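Local coordinates for protein geranylgeranyl pyrophosphate synthase (Corynebacterium glutamicum, PDB 3LK5) that probably acts as a magnesium-dependent prenyltransferase of the FPP/GGPP synthase family, joining isoprenoid units into longer prenyl diphosphates, at residues L97-A102 and D153-W158; Y196-A201 and E279-V284; T220-L225 and A241-G246; S343-L348 and Q360-A365. All blocks are in the same frame, centred on the assembly; numbering follows the deposited sequence.

Contact 1 (L97-A102 and D153-W158); sequences LEFIQA and DMALVW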
loop_
_atom_site.group_PDB
_atom_site.type_symbol
_atom_site.label_atom_id
_atom_site.label_comp_id
_atom_site.label_asym_id
_atom_site.label_seq_id
_atom_site.Cartn_x
_atom_site.Cartn_y
_atom_site.Cartn_z
ATOM N N LEU A 97 5.079 -12.132 -2.915
ATOM C CA LEU A 97 6.173 -11.161 -2.959
ATOM C C LEU A 97 6.280 -10.389 -4.264
ATOM O O LEU A 97 6.738 -9.245 -4.263
ATOM C CB LEU A 97 7.524 -11.848 -2.689
ATOM C CG LEU A 97 7.589 -12.515 -1.312
ATOM C CD1 LEU A 97 8.948 -13.181 -1.145
ATOM C CD2 LEU A 97 7.400 -11.484 -0.179
ATOM N N GLU A 98 5.857 -10.995 -5.380
ATOM C CA GLU A 98 5.846 -10.261 -6.654
ATOM C C GLU A 98 4.899 -9.056 -6.641
ATOM O O GLU A 98 5.137 -8.067 -7.348
ATOM C CB GLU A 98 5.436 -11.180 -7.804
ATOM C CG GLU A 98 6.518 -12.213 -8.095
ATOM C CD GLU A 98 7.877 -11.515 -8.419
ATOM O OE1 GLU A 98 7.956 -10.699 -9.372
ATOM O OE2 GLU A 98 8.836 -11.714 -7.682
ATOM N N PHE A 99 3.814 -9.146 -5.875
ATOM C CA PHE A 99 2.934 -7.961 -5.776
ATOM C C PHE A 99 3.557 -6.825 -4.972
ATOM O O PHE A 99 3.347 -5.647 -5.283
ATOM C CB PHE A 99 1.568 -8.355 -5.223
ATOM C CG PHE A 99 0.651 -8.934 -6.237
ATOM C CD1 PHE A 99 0.237 -8.178 -7.333
ATOM C CD2 PHE A 99 0.146 -10.212 -6.071
ATOM C CE1 PHE A 99 -0.665 -8.694 -8.264
ATOM C CE2 PHE A 99 -0.752 -10.740 -6.993
ATOM C CZ PHE A 99 -1.148 -9.961 -8.102
ATOM N N ILE A 100 4.315 -7.164 -3.935
ATOM C CA ILE A 100 5.057 -6.139 -3.197
ATOM C C ILE A 100 6.016 -5.493 -4.171
ATOM O O ILE A 100 6.107 -4.261 -4.238
ATOM C CB ILE A 100 5.835 -6.713 -2.011
ATOM C CG1 ILE A 100 4.846 -7.374 -1.047
ATOM C CG2 ILE A 100 6.606 -5.558 -1.265
ATOM C CD1 ILE A 100 5.513 -7.912 0.225
ATOM N N GLN A 101 6.725 -6.327 -4.933
ATOM C CA GLN A 101 7.711 -5.769 -5.870
ATOM C C GLN A 101 7.057 -4.935 -6.966
ATOM O O GLN A 101 7.647 -3.936 -7.420
ATOM C CB GLN A 101 8.548 -6.913 -6.475
ATOM C CG GLN A 101 9.517 -6.493 -7.594
ATOM C CD GLN A 101 10.712 -5.678 -7.129
ATOM O OE1 GLN A 101 10.787 -5.163 -5.990
ATOM N NE2 GLN A 101 11.679 -5.543 -8.036
ATOM N N ALA A 102 5.884 -5.367 -7.437
ATOM C CA ALA A 102 5.176 -4.582 -8.443
ATOM C C ALA A 102 4.886 -3.188 -7.885
ATOM O O ALA A 102 5.103 -2.182 -8.582
ATOM C CB ALA A 102 3.905 -5.249 -8.884
ATOM N N ASP A 153 -0.998 0.700 -5.261
ATOM C CA ASP A 153 -1.697 0.423 -4.000
ATOM C C ASP A 153 -2.502 -0.875 -4.107
ATOM O O ASP A 153 -2.549 -1.656 -3.161
ATOM C CB ASP A 153 -2.638 1.566 -3.623
ATOM C CG ASP A 153 -1.911 2.862 -3.253
ATOM O OD1 ASP A 153 -0.686 2.842 -3.018
ATOM O OD2 ASP A 153 -2.609 3.922 -3.136
HETATM N N MSE A 154 -3.136 -1.097 -5.261
HETATM C CA MSE A 154 -3.843 -2.358 -5.500
HETATM C C MSE A 154 -2.892 -3.561 -5.378
HETATM O O MSE A 154 -3.253 -4.571 -4.766
HETATM C CB MSE A 154 -4.550 -2.362 -6.858
HETATM C CG MSE A 154 -5.509 -3.537 -7.027
HETATM SE SE MSE A 154 -7.152 -3.322 -5.982
HETATM C CE MSE A 154 -8.073 -2.119 -7.239
ATOM N N ALA A 155 -1.703 -3.436 -5.956
ATOM C CA ALA A 155 -0.704 -4.512 -5.881
ATOM C C ALA A 155 -0.355 -4.775 -4.423
ATOM O O ALA A 155 -0.220 -5.922 -4.018
ATOM C CB ALA A 155 0.527 -4.150 -6.664
ATOM N N LEU A 156 -0.219 -3.720 -3.633
ATOM C CA LEU A 156 0.171 -3.928 -2.237
ATOM C C LEU A 156 -0.913 -4.611 -1.411
ATOM O O LEU A 156 -0.606 -5.520 -0.609
ATOM C CB LEU A 156 0.661 -2.595 -1.604
ATOM C CG LEU A 156 1.177 -2.646 -0.163
ATOM C CD1 LEU A 156 2.373 -3.642 -0.011
ATOM C CD2 LEU A 156 1.647 -1.209 0.209
ATOM N N VAL A 157 -2.175 -4.213 -1.597
ATOM C CA VAL A 157 -3.275 -4.899 -0.912
ATOM C C VAL A 157 -3.426 -6.347 -1.403
ATOM O O VAL A 157 -3.695 -7.245 -0.610
ATOM C CB VAL A 157 -4.666 -4.110 -0.882
ATOM C CG1 VAL A 157 -4.483 -2.725 -0.235
ATOM C CG2 VAL A 157 -5.299 -4.013 -2.180
ATOM N N TRP A 158 -3.158 -6.576 -2.671
ATOM C CA TRP A 158 -3.261 -7.955 -3.178
ATOM C C TRP A 158 -2.091 -8.848 -2.717
ATOM O O TRP A 158 -2.264 -10.058 -2.613
ATOM C CB TRP A 158 -3.360 -7.942 -4.711
ATOM C CG TRP A 158 -4.767 -7.549 -5.135
ATOM C CD1 TRP A 158 -5.869 -7.375 -4.320
ATOM C CD2 TRP A 158 -5.216 -7.343 -6.475
ATOM N NE1 TRP A 158 -6.983 -7.008 -5.100
ATOM C CE2 TRP A 158 -6.591 -7.014 -6.419
ATOM C CE3 TRP A 158 -4.565 -7.377 -7.728
ATOM C CZ2 TRP A 158 -7.334 -6.733 -7.571
ATOM C CZ3 TRP A 158 -5.301 -7.082 -8.877
ATOM C CH2 TRP A 158 -6.672 -6.774 -8.787
#
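Phe99 presents one face of its ring to Trp158 CB, which lies 4.2 Å from the centroid of that ring and only 3° off its normal, the geometry of a CH-pi contact. The indole itself meets the phenyl ring differently: Phe99 CE1 approaches Trp158 CE3 at 4.2 Å, at the indole edge and near its plane. A face of the indole is filled from within its own helix, where Met154, a selenomethionine, places CG 3.6 Å above the ring plane. With CG beside its backbone N and anti to its carbonyl carbon (chi1 -81°), Phe99 sets its ring under Trp158 CB. Its own CB, placed by the backbone, lies 3.3 Å from Ala155 O. The axes of the two segments come within 7.6 Å and run nearly antiparallel, at 158°. Small side chains on the shared face permit this spacing, as Ala102 CB and Ala155 CB meet at 4.2 Å. These are core helices of the all-alpha isoprenoid synthase fold: helix 87-111 leads on to the aspartate-rich DDxxD motif, and the side chain of Asp108, which binds magnesium in this protein, is about 11 Å from that of Ala102. Phe32 of helix 21-43 brings its ring to Phe99 and stands edge-to-face with Trp158. At the polar end of the indole, Trp158 NE1 is hydrogen-bonded to Thr185 OG1 of the second subunit, which ties this core packing to the dimer interface.

Contact 2 (Y196-A201 and E279-V284); sequences YLESHA and EGKRTV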
loop_
_atom_site.group_PDB
_atom_site.type_symbol
_atom_site.label_atom_id
_atom_site.label_comp_id
_atom_site.label_asym_id
_atom_site.label_seq_id
_atom_site.Cartn_x
_atom_site.Cartn_y
_atom_site.Cartn_z
ATOM N N TYR A 196 15.948 10.550 0.658
ATOM C CA TYR A 196 16.593 11.596 1.412
ATOM C C TYR A 196 17.996 11.815 0.817
ATOM O O TYR A 196 18.398 12.964 0.526
ATOM C CB TYR A 196 16.666 11.233 2.902
ATOM C CG TYR A 196 17.540 12.143 3.734
ATOM C CD1 TYR A 196 17.020 13.301 4.351
ATOM C CD2 TYR A 196 18.891 11.861 3.906
ATOM C CE1 TYR A 196 17.846 14.150 5.117
ATOM C CE2 TYR A 196 19.722 12.700 4.661
ATOM C CZ TYR A 196 19.197 13.837 5.256
ATOM O OH TYR A 196 20.024 14.645 5.998
ATOM N N LEU A 197 18.752 10.731 0.656
ATOM C CA LEU A 197 20.116 10.898 0.088
ATOM C C LEU A 197 20.097 11.594 -1.265
ATOM O O LEU A 197 20.952 12.473 -1.524
ATOM C CB LEU A 197 20.864 9.556 0.011
ATOM C CG LEU A 197 21.003 8.710 1.290
ATOM C CD1 LEU A 197 21.883 7.488 0.998
ATOM C CD2 LEU A 197 21.598 9.487 2.430
ATOM N N GLU A 198 19.149 11.228 -2.124
ATOM C CA GLU A 198 19.060 11.809 -3.459
ATOM C C GLU A 198 18.642 13.262 -3.435
ATOM O O GLU A 198 19.145 14.065 -4.220
ATOM C CB GLU A 198 18.089 11.044 -4.348
ATOM C CG GLU A 198 18.625 9.757 -4.901
ATOM C CD GLU A 198 17.544 8.947 -5.592
ATOM O OE1 GLU A 198 16.341 9.259 -5.384
ATOM O OE2 GLU A 198 17.880 8.012 -6.349
ATOM N N SER A 199 17.718 13.595 -2.533
ATOM C CA SER A 199 17.181 14.933 -2.463
ATOM C C SER A 199 18.184 15.897 -1.814
ATOM O O SER A 199 18.231 17.075 -2.174
ATOM C CB SER A 199 15.832 14.924 -1.718
ATOM O OG SER A 199 16.027 14.653 -0.337
ATOM N N HIS A 200 18.979 15.393 -0.871
ATOM C CA HIS A 200 19.979 16.184 -0.163
ATOM C C HIS A 200 21.385 16.063 -0.804
ATOM O O HIS A 200 22.381 16.521 -0.228
ATOM C CB HIS A 200 20.016 15.769 1.301
ATOM C CG HIS A 200 18.813 16.222 2.079
ATOM N ND1 HIS A 200 17.533 15.793 1.793
ATOM C CD2 HIS A 200 18.693 17.099 3.107
ATOM C CE1 HIS A 200 16.679 16.376 2.620
ATOM N NE2 HIS A 200 17.358 17.168 3.429
ATOM N N ALA A 201 21.437 15.441 -1.989
ATOM C CA ALA A 201 22.693 15.106 -2.664
ATOM C C ALA A 201 23.730 14.744 -1.600
ATOM O O ALA A 201 24.812 15.300 -1.558
ATOM C CB ALA A 201 23.177 16.296 -3.513
ATOM N N GLU A 279 20.437 9.266 -13.585
ATOM C CA GLU A 279 19.377 9.290 -12.580
ATOM C C GLU A 279 19.861 9.853 -11.236
ATOM O O GLU A 279 19.057 10.099 -10.346
ATOM C CB GLU A 279 18.833 7.863 -12.384
ATOM C CG GLU A 279 17.413 7.738 -11.840
ATOM C CD GLU A 279 16.470 6.999 -12.799
ATOM O OE1 GLU A 279 16.884 5.964 -13.376
ATOM O OE2 GLU A 279 15.314 7.458 -12.964
ATOM N N GLY A 280 21.170 10.038 -11.068
ATOM C CA GLY A 280 21.711 10.521 -9.785
ATOM C C GLY A 280 21.601 9.601 -8.576
ATOM O O GLY A 280 21.427 10.080 -7.444
ATOM N N LYS A 281 21.714 8.283 -8.783
ATOM C CA LYS A 281 21.650 7.325 -7.648
ATOM C C LYS A 281 22.770 7.591 -6.647
ATOM O O LYS A 281 23.935 7.763 -7.045
ATOM C CB LYS A 281 21.760 5.870 -8.133
ATOM C CG LYS A 281 20.539 5.304 -8.890
ATOM C CD LYS A 281 19.564 4.508 -7.985
ATOM C CE LYS A 281 20.080 3.115 -7.571
ATOM N NZ LYS A 281 19.670 1.994 -8.497
ATOM N N ARG A 282 22.448 7.571 -5.364
ATOM C CA ARG A 282 23.458 7.775 -4.328
ATOM C C ARG A 282 24.066 6.462 -3.811
ATOM O O ARG A 282 23.750 5.985 -2.712
ATOM C CB ARG A 282 22.903 8.633 -3.185
ATOM C CG ARG A 282 22.582 10.030 -3.642
ATOM C CD ARG A 282 23.851 10.848 -3.748
ATOM N NE ARG A 282 23.676 12.030 -4.581
ATOM C CZ ARG A 282 24.657 12.881 -4.897
ATOM N NH1 ARG A 282 25.898 12.722 -4.421
ATOM N NH2 ARG A 282 24.389 13.920 -5.680
ATOM N N THR A 283 24.971 5.911 -4.615
ATOM C CA THR A 283 25.533 4.604 -4.363
ATOM C C THR A 283 26.764 4.646 -3.457
ATOM O O THR A 283 27.398 5.718 -3.238
ATOM C CB THR A 283 25.885 3.939 -5.715
ATOM O OG1 THR A 283 26.816 4.773 -6.433
ATOM C CG2 THR A 283 24.629 3.774 -6.582
ATOM N N VAL A 284 27.135 3.479 -2.946
ATOM C CA VAL A 284 28.425 3.327 -2.291
ATOM C C VAL A 284 29.575 3.635 -3.278
ATOM O O VAL A 284 30.552 4.291 -2.891
ATOM C CB VAL A 284 28.591 1.906 -1.703
ATOM C CG1 VAL A 284 30.055 1.620 -1.336
ATOM C CG2 VAL A 284 27.656 1.747 -0.452
HETATM O O HOH W 1 19.835 6.648 -4.770
#
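The guanidinium of Arg282 has Ala201 over one face: Ala201 CA sits 3.5 Å above the plane, displaced toward the rim, and Ala201 CB lies 3.4 Å from Arg282 NH2. A second flat pair forms within segment 196-201, where Tyr196 CE1 lies 3.4 Å above the centre of the His200 ring and Ser199 OG, hydrogen-bonded to His200 ND1, sits in plane at its edge. Chi1 of Arg282 (-65°) sets its CG beside the backbone N and 3.6 Å from Leu197 O; the bend at chi2 (-78°) then turns CD and the guanidinium toward Ala201. The carboxylate of Glu198 does not pair with this guanidinium: Glu198 OE2 is 7.3 Å from Arg282 NE, the planes lying 74° apart. Instead Glu198 OE2 receives a hydrogen bond from a water at 2.9 Å, and the same water accepts from Arg282 N at 2.8 Å, so the acid is tied to the loop backbone. That loop leaves helix 275-278 through a Schellman motif at Gly280, whose phi is positive, and Thr283 then N-caps helix 284-296, its OG1 bonded to Leu286 N. The contact thus joins the C-terminal end of helix 170-199 to the loop between two later helices. The side chain of Glu198 is about 4 Å from those of Asp112 and Asp194, which bind magnesium in this protein. Arg282 NE is buried here and has no partner in the model. With three acidic side chains so close together, the local potential is probably negative, consistent with a site that gathers metal cations.

Contact 3 (T220-L225 and A241-G246); sequences TIARPL and ALLHYG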
loop_
_atom_site.group_PDB
_atom_site.type_symbol
_atom_site.label_atom_id
_atom_site.label_comp_id
_atom_site.label_asym_id
_atom_site.label_seq_id
_atom_site.Cartn_x
_atom_site.Cartn_y
_atom_site.Cartn_z
ATOM N N THR A 220 15.181 -8.284 -0.352
ATOM C CA THR A 220 15.295 -9.124 -1.549
ATOM C C THR A 220 15.704 -10.543 -1.226
ATOM O O THR A 220 15.306 -11.485 -1.934
ATOM C CB THR A 220 16.295 -8.475 -2.552
ATOM O OG1 THR A 220 15.807 -7.170 -2.895
ATOM C CG2 THR A 220 16.508 -9.349 -3.831
ATOM N N ILE A 221 16.491 -10.696 -0.165
ATOM C CA ILE A 221 17.038 -11.987 0.152
ATOM C C ILE A 221 16.792 -12.449 1.565
ATOM O O ILE A 221 16.264 -13.556 1.773
ATOM C CB ILE A 221 18.616 -12.037 -0.130
ATOM C CG1 ILE A 221 18.896 -11.521 -1.541
ATOM C CG2 ILE A 221 19.125 -13.507 0.106
ATOM C CD1 ILE A 221 20.341 -11.967 -2.132
ATOM N N ALA A 222 17.189 -11.640 2.550
ATOM C CA ALA A 222 17.115 -12.127 3.931
ATOM C C ALA A 222 15.690 -12.378 4.411
ATOM O O ALA A 222 15.395 -13.447 4.955
ATOM C CB ALA A 222 17.841 -11.175 4.923
ATOM N N ARG A 223 14.811 -11.405 4.236
ATOM C CA ARG A 223 13.449 -11.642 4.693
ATOM C C ARG A 223 12.669 -12.688 3.855
ATOM O O ARG A 223 11.901 -13.435 4.443
ATOM C CB ARG A 223 12.620 -10.349 4.867
ATOM C CG ARG A 223 13.143 -9.366 5.944
ATOM C CD ARG A 223 13.133 -9.985 7.326
ATOM N NE ARG A 223 13.441 -8.956 8.346
ATOM C CZ ARG A 223 13.700 -9.234 9.621
ATOM N NH1 ARG A 223 13.653 -10.494 10.078
ATOM N NH2 ARG A 223 13.963 -8.245 10.481
ATOM N N PRO A 224 12.835 -12.733 2.508
ATOM C CA PRO A 224 12.178 -13.860 1.807
ATOM C C PRO A 224 12.656 -15.208 2.376
ATOM O O PRO A 224 11.848 -16.081 2.587
ATOM C CB PRO A 224 12.620 -13.653 0.337
ATOM C CG PRO A 224 12.604 -12.099 0.230
ATOM C CD PRO A 224 13.334 -11.718 1.551
ATOM N N LEU A 225 13.962 -15.380 2.618
ATOM C CA LEU A 225 14.451 -16.656 3.211
ATOM C C LEU A 225 13.789 -16.906 4.552
ATOM O O LEU A 225 13.348 -18.016 4.846
ATOM C CB LEU A 225 15.979 -16.625 3.474
ATOM C CG LEU A 225 16.764 -16.848 2.155
ATOM C CD1 LEU A 225 18.244 -16.376 2.311
ATOM C CD2 LEU A 225 16.690 -18.294 1.639
ATOM N N ALA A 241 21.281 -18.571 10.350
ATOM C CA ALA A 241 22.229 -18.791 9.250
ATOM C C ALA A 241 21.739 -18.200 7.939
ATOM O O ALA A 241 22.516 -17.558 7.220
ATOM C CB ALA A 241 22.538 -20.251 9.086
ATOM N N LEU A 242 20.440 -18.410 7.629
ATOM C CA LEU A 242 19.835 -17.848 6.418
ATOM C C LEU A 242 19.807 -16.314 6.398
ATOM O O LEU A 242 20.051 -15.660 5.347
ATOM C CB LEU A 242 18.401 -18.398 6.265
ATOM C CG LEU A 242 18.321 -19.919 6.097
ATOM C CD1 LEU A 242 16.819 -20.348 5.958
ATOM C CD2 LEU A 242 19.158 -20.428 4.910
ATOM N N LEU A 243 19.507 -15.724 7.555
ATOM C CA LEU A 243 19.448 -14.273 7.665
ATOM C C LEU A 243 20.836 -13.661 7.484
ATOM O O LEU A 243 20.947 -12.597 6.877
ATOM C CB LEU A 243 18.833 -13.810 9.012
ATOM C CG LEU A 243 17.297 -13.870 9.108
ATOM C CD1 LEU A 243 16.849 -13.653 10.604
ATOM C CD2 LEU A 243 16.629 -12.853 8.170
ATOM N N HIS A 244 21.866 -14.331 7.992
ATOM C CA HIS A 244 23.250 -13.844 7.791
ATOM C C HIS A 244 23.656 -13.959 6.334
ATOM O O HIS A 244 24.219 -13.034 5.760
ATOM C CB HIS A 244 24.232 -14.630 8.651
ATOM C CG HIS A 244 24.300 -14.190 10.075
ATOM N ND1 HIS A 244 24.786 -12.953 10.447
ATOM C CD2 HIS A 244 24.051 -14.857 11.230
ATOM C CE1 HIS A 244 24.782 -12.858 11.769
ATOM N NE2 HIS A 244 24.350 -14.002 12.271
ATOM N N TYR A 245 23.384 -15.114 5.734
ATOM C CA TYR A 245 23.553 -15.251 4.288
ATOM C C TYR A 245 22.835 -14.148 3.525
ATOM O O TYR A 245 23.415 -13.493 2.637
ATOM C CB TYR A 245 23.067 -16.643 3.834
ATOM C CG TYR A 245 22.883 -16.842 2.336
ATOM C CD1 TYR A 245 23.864 -17.510 1.561
ATOM C CD2 TYR A 245 21.705 -16.376 1.690
ATOM C CE1 TYR A 245 23.647 -17.732 0.179
ATOM C CE2 TYR A 245 21.491 -16.551 0.338
ATOM C CZ TYR A 245 22.455 -17.241 -0.419
ATOM O OH TYR A 245 22.178 -17.409 -1.757
ATOM N N GLY A 246 21.582 -13.899 3.864
ATOM C CA GLY A 246 20.802 -12.921 3.107
ATOM C C GLY A 246 21.378 -11.516 3.283
ATOM O O GLY A 246 21.319 -10.694 2.356
#
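The axes of segments 220-225 and 241-246 run antiparallel at 164° and approach to 7.7 Å. The backbones meet most intimately at Ala222 and Gly246, whose CA atoms are 3.9 Å apart, since Gly246 has no beta carbon to hold the chains apart. Segment 220-225 is irregular there: a wider pi-type turn spans 220-222, and a kink follows at Pro224, whose N has no hydrogen to give to the preceding turn. Ile221 CG2 presses on Gly246 CA at 3.5 Å, closer than usual van der Waals contact. With CG anti to the backbone N (chi1 167°), the Tyr245 ring comes toward the first segment. The side chains of Ile221 and Leu225 each cross that of Tyr245 at about a right angle, their methyls meeting the ring obliquely: Ile221 CG2 at CE2, and Leu225 CD1 at Tyr245 CD2, 3.5 Å away. Further along, Leu225 CB meets Leu242 CB at 4.1 Å. Leu243 points its CB away from the other segment, yet its CD2 returns to within 3.5 Å of Ala222 O. The polar ends look elsewhere: Arg223 NH2 forms a salt bridge with Glu186, and Tyr245 OH is hydrogen-bonded to Leu361 O and to Tyr69 OH. Helices 205-231 and 236-263 are consecutive, so this apolar face, distant from the metal-binding aspartates, closes an antiparallel helical hairpin of the all-alpha isoprenoid synthase fold.

Contact 4 (S343-L348 and Q360-A365); sequences SGLAHL and QLRALA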
loop_
_atom_site.group_PDB
_atom_site.type_symbol
_atom_site.label_atom_id
_atom_site.label_comp_id
_atom_site.label_asym_id
_atom_site.label_seq_id
_atom_site.Cartn_x
_atom_site.Cartn_y
_atom_site.Cartn_z
ATOM N N SER A 343 31.801 -14.457 2.907
ATOM C CA SER A 343 31.233 -14.592 4.235
ATOM C C SER A 343 29.767 -15.064 4.184
ATOM O O SER A 343 29.345 -15.897 5.001
ATOM C CB SER A 343 31.405 -13.279 5.032
ATOM O OG SER A 343 30.734 -12.216 4.359
ATOM N N GLY A 344 29.006 -14.583 3.202
ATOM C CA GLY A 344 27.601 -15.053 3.054
ATOM C C GLY A 344 27.544 -16.551 2.802
ATOM O O GLY A 344 26.772 -17.263 3.439
ATOM N N LEU A 345 28.376 -17.046 1.888
ATOM C CA LEU A 345 28.396 -18.482 1.616
ATOM C C LEU A 345 28.785 -19.308 2.836
ATOM O O LEU A 345 28.193 -20.369 3.092
ATOM C CB LEU A 345 29.338 -18.801 0.460
ATOM C CG LEU A 345 28.952 -18.284 -0.919
ATOM C CD1 LEU A 345 30.075 -18.610 -1.880
ATOM C CD2 LEU A 345 27.651 -18.939 -1.361
ATOM N N ALA A 346 29.759 -18.795 3.604
ATOM C CA ALA A 346 30.267 -19.495 4.797
ATOM C C ALA A 346 29.173 -19.718 5.821
ATOM O O ALA A 346 29.140 -20.755 6.485
ATOM C CB ALA A 346 31.444 -18.721 5.446
ATOM N N HIS A 347 28.265 -18.745 5.935
ATOM C CA HIS A 347 27.097 -18.887 6.800
ATOM C C HIS A 347 26.237 -20.131 6.544
ATOM O O HIS A 347 25.676 -20.682 7.483
ATOM C CB HIS A 347 26.252 -17.607 6.812
ATOM C CG HIS A 347 26.885 -16.499 7.583
ATOM N ND1 HIS A 347 27.009 -16.530 8.956
ATOM C CD2 HIS A 347 27.414 -15.320 7.183
ATOM C CE1 HIS A 347 27.598 -15.422 9.369
ATOM N NE2 HIS A 347 27.852 -14.667 8.313
ATOM N N LEU A 348 26.172 -20.598 5.309
ATOM C CA LEU A 348 25.438 -21.830 4.998
ATOM C C LEU A 348 26.033 -23.121 5.580
ATOM O O LEU A 348 25.334 -24.132 5.683
ATOM C CB LEU A 348 25.300 -22.007 3.487
ATOM C CG LEU A 348 24.607 -20.883 2.744
ATOM C CD1 LEU A 348 24.693 -21.187 1.238
ATOM C CD2 LEU A 348 23.160 -20.760 3.222
ATOM N N GLN A 360 22.177 -25.049 -4.417
ATOM C CA GLN A 360 21.459 -24.022 -5.138
ATOM C C GLN A 360 21.532 -22.637 -4.468
ATOM O O GLN A 360 21.543 -21.616 -5.168
ATOM C CB GLN A 360 20.009 -24.460 -5.356
ATOM C CG GLN A 360 19.858 -25.659 -6.305
ATOM C CD GLN A 360 20.779 -25.581 -7.527
ATOM O OE1 GLN A 360 20.681 -24.659 -8.348
ATOM N NE2 GLN A 360 21.690 -26.538 -7.636
ATOM N N LEU A 361 21.563 -22.583 -3.135
ATOM C CA LEU A 361 21.786 -21.268 -2.464
ATOM C C LEU A 361 23.179 -20.710 -2.803
ATOM O O LEU A 361 23.353 -19.527 -3.024
ATOM C CB LEU A 361 21.614 -21.369 -0.929
ATOM C CG LEU A 361 20.116 -21.473 -0.559
ATOM C CD1 LEU A 361 19.957 -21.952 0.855
ATOM C CD2 LEU A 361 19.376 -20.091 -0.744
ATOM N N ARG A 362 24.166 -21.583 -2.901
ATOM C CA ARG A 362 25.503 -21.127 -3.344
ATOM C C ARG A 362 25.466 -20.601 -4.767
ATOM O O ARG A 362 25.996 -19.522 -5.063
ATOM C CB ARG A 362 26.535 -22.261 -3.213
ATOM C CG ARG A 362 26.788 -22.697 -1.762
ATOM C CD ARG A 362 27.821 -23.864 -1.697
ATOM N NE ARG A 362 29.064 -23.491 -2.395
ATOM C CZ ARG A 362 30.078 -22.830 -1.828
ATOM N NH1 ARG A 362 30.019 -22.481 -0.540
ATOM N NH2 ARG A 362 31.161 -22.523 -2.546
ATOM N N ALA A 363 24.840 -21.363 -5.656
ATOM C CA ALA A 363 24.720 -20.951 -7.055
ATOM C C ALA A 363 23.953 -19.644 -7.226
ATOM O O ALA A 363 24.348 -18.787 -8.038
ATOM C CB ALA A 363 24.076 -22.075 -7.904
ATOM N N LEU A 364 22.855 -19.486 -6.477
ATOM C CA LEU A 364 22.087 -18.246 -6.534
ATOM C C LEU A 364 22.898 -17.032 -6.109
ATOM O O LEU A 364 22.785 -15.962 -6.707
ATOM C CB LEU A 364 20.848 -18.325 -5.650
ATOM C CG LEU A 364 19.501 -18.608 -6.272
ATOM C CD1 LEU A 364 18.502 -18.614 -5.141
ATOM C CD2 LEU A 364 19.118 -17.533 -7.300
ATOM N N ALA A 365 23.718 -17.215 -5.083
ATOM C CA ALA A 365 24.559 -16.146 -4.563
ATOM C C ALA A 365 25.594 -15.761 -5.610
ATOM O O ALA A 365 25.814 -14.579 -5.873
ATOM C CB ALA A 365 25.281 -16.617 -3.246
HETATM O O HOH W 2 28.256 -22.795 1.569
#
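Arg362 NH1 and Leu345 O share one water: Arg362 NH1 donates to it at 2.8 Å, and the water donates to Leu345 O at 2.9 Å. Its oxygen lies in the guanidinium plane, at the edge. The bridge spans a helical hairpin near the C terminus of this all-alpha isoprenoid synthase fold, in which helices 329-347 and 355-369 run in roughly opposite senses; Leu345 and Arg362 are the residues whose CA atoms come closest, at 6.3 Å. The arginine chain leaves its helix fairly straight and then bends at chi3 (55°), which carries the guanidinium over Leu345. Leu345 CD1 lies over one face of that group, and the two side chains cross at about a right angle. The other branch does the deeper packing: Leu345 CD2 is 3.7 Å from Arg362 CA and 3.8 Å from Ala365 CB, and so reaches the backbone of the second helix. A turn further on, Leu348 CD1 rests against both Leu361 CB, at 3.8 Å, and Arg362 CG, at 4.0 Å. The apolar stem of Arg362 therefore packs on Leu345 and Leu348, while its charged end is bonded to the bridging water. Towards the interior, Leu348 and Ala365 also touch helix 236-263 through Tyr245, and Ser343 OG is hydrogen-bonded to Asp248 of that helix. A second arginine secures the end of the first segment, with Arg358 NH2 hydrogen-bonded to Leu348 O.

How the contacts relate
From the N terminus, contact 1 closes first, pairing helices 87-111 and 144-164 across a connection that includes the unmodelled residues 114-142. Contact 2 then opens on helix 170-199 and closes in the loop that enters helix 284-296, and contact 3 is nested wholly inside that loop as the hairpin of helices 205-231 and 236-263. Contact 4 follows in series near the C terminus; none of the loops cross. Contacts 3 and 4 adjoin, their centres about 10 Å apart. Contact 1 reaches contact 3 through Leu97 CD1 and Pro224 CB, 4.0 Å apart, but lies on the opposite side of the chain's centre from contact 4. Contact 2 touches none of the others.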